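Local coordinates for DNA replication licensing factor MCM related protein (Thermoplasma acidophilum, PDB 4ME3), which is the N-terminal domain of an archaeal minichromosome maintenance protein, which as a whole probably acts as an ATP-dependent single-stranded DNA helicase in replication, at residues 123-128 and 235-240. Numbering follows the deposited sequence.
Sequences LISVSG and IVDGIL
Leu-123 lays CD1 over one face of the Gly-238 peptide group, 3.4 Å above Gly-238 C, while on the other side of the plane CG1 of Ile-124 stands beyond the carbonyl oxygen, 4.0 Å from Gly-238 O. With CG of Leu-123 anti to the backbone N (chi1 -171°), the branch reaches back to this peptide. The carbonyl oxygen of Gly-238 accepts a hydrogen bond from the N-H of Ile-124 and a CA-H...O contact from Leu-123. The second flat group, the Asp-237 carboxylate, is held through both oxygens: Ser-125 OG donates to OD1, at a separation of 2.4 Å so short that its exact value is doubtful, and Asn-263 ND2 binds OD2. OG of Ser-125 lies beyond OD1, at the oxygen end of the carboxylate and not over its face. These residues belong to neighbouring antiparallel strands of the OB fold, whose strands curl into a small barrel in this family. Ile-124 with Gly-238 and Val-126 with Val-236 are hydrogen-bonded pairs; the bond from Val-236 N to Val-126 O is almost straight, 176° at the hydrogen. Ile-124, Val-126 and Val-236 share the sheet face on which Ile-124 and Val-236 pack against Leu-259 of strand 250-261. On the other face, Leu-123 and Ile-239 touch Pro-69 of helix 69-84, whereas Ser-127 CB meets Ile-235 CG1 at 4.0 Å, where both residues are exposed.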
ATOM      1  N   LEU A 123      -7.953   7.231  -6.133  1.00  9.97           N
ATOM      2  CA  LEU A 123      -7.064   6.568  -7.079  1.00 11.28           C
ATOM      3  C   LEU A 123      -7.087   7.312  -8.406  1.00 14.92           C
ATOM      4  O   LEU A 123      -8.112   7.345  -9.089  1.00 18.72           O
ATOM      5  CB  LEU A 123      -7.507   5.113  -7.270  1.00 11.78           C
ATOM      6  CG  LEU A 123      -6.582   4.173  -8.050  1.00 16.54           C
ATOM      7  CD1 LEU A 123      -5.208   4.117  -7.440  1.00 22.44           C
ATOM      8  CD2 LEU A 123      -7.200   2.781  -8.092  1.00 21.59           C
ATOM      9  N   ILE A 124      -5.962   7.925  -8.761  1.00  8.45           N
ATOM     10  CA  ILE A 124      -5.857   8.664 -10.009  1.00  6.31           C
ATOM     11  C   ILE A 124      -4.671   8.169 -10.826  1.00 12.51           C
ATOM     12  O   ILE A 124      -3.840   7.407 -10.331  1.00  9.97           O
ATOM     13  CB  ILE A 124      -5.717  10.183  -9.753  1.00  8.97           C
ATOM     14  CG1 ILE A 124      -4.433  10.489  -8.980  1.00 10.06           C
ATOM     15  CG2 ILE A 124      -6.932  10.702  -8.987  1.00 12.64           C
ATOM     16  CD1 ILE A 124      -4.133  11.979  -8.865  1.00 13.95           C
ATOM     17  N   SER A 125      -4.606   8.597 -12.079  1.00  9.21           N
ATOM     18  CA  SER A 125      -3.491   8.253 -12.951  1.00  9.25           C
ATOM     19  C   SER A 125      -2.767   9.522 -13.367  1.00 13.59           C
ATOM     20  O   SER A 125      -3.396  10.490 -13.779  1.00 15.23           O
ATOM     21  CB  SER A 125      -3.989   7.508 -14.186  1.00 14.88           C
ATOM     22  OG  SER A 125      -4.712   6.348 -13.816  1.00 19.54           O
ATOM     23  N   VAL A 126      -1.442   9.502 -13.270  1.00  9.71           N
ATOM     24  CA  VAL A 126      -0.621  10.657 -13.608  1.00 12.64           C
ATOM     25  C   VAL A 126       0.520  10.225 -14.515  1.00 16.23           C
ATOM     26  O   VAL A 126       1.095   9.155 -14.328  1.00 14.88           O
ATOM     27  CB  VAL A 126      -0.048  11.304 -12.337  1.00 15.04           C
ATOM     28  CG1 VAL A 126       0.653  12.612 -12.666  1.00 25.09           C
ATOM     29  CG2 VAL A 126      -1.155  11.531 -11.322  1.00 16.17           C
ATOM     30  N   SER A 127       0.842  11.054 -15.501  1.00 13.52           N
ATOM     31  CA  SER A 127       1.927  10.750 -16.422  1.00 14.82           C
ATOM     32  C   SER A 127       3.002  11.819 -16.348  1.00 14.46           C
ATOM     33  O   SER A 127       2.734  12.959 -15.970  1.00 18.15           O
ATOM     34  CB  SER A 127       1.403  10.633 -17.853  1.00 26.36           C
ATOM     35  OG  SER A 127       0.848  11.858 -18.296  1.00 29.50           O
ATOM     36  N   GLY A 128       4.225  11.445 -16.701  1.00 12.92           N
ATOM     37  CA  GLY A 128       5.329  12.381 -16.670  1.00 13.71           C
ATOM     38  C   GLY A 128       6.655  11.740 -17.012  1.00 14.92           C
ATOM     39  O   GLY A 128       6.718  10.583 -17.419  1.00 16.64           O
ATOM     40  N   ILE A 235       3.523   6.252 -16.700  1.00 12.56           N
ATOM     41  CA  ILE A 235       2.165   6.514 -16.258  1.00 12.31           C
ATOM     42  C   ILE A 235       1.989   5.749 -14.963  1.00 16.13           C
ATOM     43  O   ILE A 235       2.199   4.534 -14.919  1.00 12.55           O
ATOM     44  CB  ILE A 235       1.113   6.023 -17.262  1.00 18.18           C
ATOM     45  CG1 ILE A 235       1.315   6.696 -18.619  1.00 26.02           C
ATOM     46  CG2 ILE A 235      -0.287   6.295 -16.723  1.00 19.62           C
ATOM     47  CD1 ILE A 235       0.511   6.067 -19.731  1.00 31.77           C
ATOM     48  N   VAL A 236       1.608   6.457 -13.909  1.00  9.95           N
ATOM     49  CA  VAL A 236       1.464   5.849 -12.602  1.00 11.35           C
ATOM     50  C   VAL A 236       0.028   5.968 -12.117  1.00 14.25           C
ATOM     51  O   VAL A 236      -0.549   7.054 -12.118  1.00 13.05           O
ATOM     52  CB  VAL A 236       2.396   6.513 -11.582  1.00 10.96           C
ATOM     53  CG1 VAL A 236       2.194   5.912 -10.196  1.00 14.25           C
ATOM     54  CG2 VAL A 236       3.843   6.354 -12.030  1.00 19.33           C
ATOM     55  N   ASP A 237      -0.545   4.836 -11.732  1.00 11.17           N
ATOM     56  CA  ASP A 237      -1.843   4.812 -11.078  1.00 13.68           C
ATOM     57  C   ASP A 237      -1.578   4.704  -9.587  1.00 12.23           C
ATOM     58  O   ASP A 237      -0.835   3.829  -9.151  1.00 13.71           O
ATOM     59  CB  ASP A 237      -2.655   3.610 -11.559  1.00 11.84           C
ATOM     60  CG  ASP A 237      -2.707   3.508 -13.069  1.00 16.92           C
ATOM     61  OD1 ASP A 237      -3.124   4.490 -13.720  1.00 18.54           O
ATOM     62  OD2 ASP A 237      -2.315   2.451 -13.612  1.00 20.44           O
ATOM     63  N   GLY A 238      -2.162   5.593  -8.795  1.00  8.31           N
ATOM     64  CA  GLY A 238      -1.862   5.606  -7.378  1.00 10.61           C
ATOM     65  C   GLY A 238      -2.835   6.399  -6.540  1.00 12.27           C
ATOM     66  O   GLY A 238      -3.743   7.047  -7.062  1.00 13.83           O
ATOM     67  N   ILE A 239      -2.645   6.330  -5.230  1.00 11.81           N
ATOM     68  CA  ILE A 239      -3.469   7.074  -4.293  1.00  9.02           C
ATOM     69  C   ILE A 239      -2.811   8.418  -4.012  1.00 10.09           C
ATOM     70  O   ILE A 239      -1.638   8.485  -3.631  1.00  9.46           O
ATOM     71  CB  ILE A 239      -3.657   6.304  -2.969  1.00  9.87           C
ATOM     72  CG1 ILE A 239      -4.127   4.877  -3.252  1.00 12.83           C
ATOM     73  CG2 ILE A 239      -4.649   7.037  -2.077  1.00 12.46           C
ATOM     74  CD1 ILE A 239      -4.208   3.997  -2.030  1.00 13.91           C
ATOM     75  N   LEU A 240      -3.565   9.494  -4.207  1.00 11.70           N
ATOM     76  CA  LEU A 240      -3.038  10.821  -3.939  1.00  9.31           C
ATOM     77  C   LEU A 240      -3.001  11.070  -2.434  1.00 12.98           C
ATOM     78  O   LEU A 240      -4.015  10.950  -1.747  1.00 13.85           O
ATOM     79  CB  LEU A 240      -3.871  11.891  -4.644  1.00 10.44           C
ATOM     80  CG  LEU A 240      -3.250  13.287  -4.621  1.00 15.78           C
ATOM     81  CD1 LEU A 240      -1.970  13.313  -5.444  1.00 13.48           C
ATOM     82  CD2 LEU A 240      -4.230  14.318  -5.127  1.00 16.55           C
TER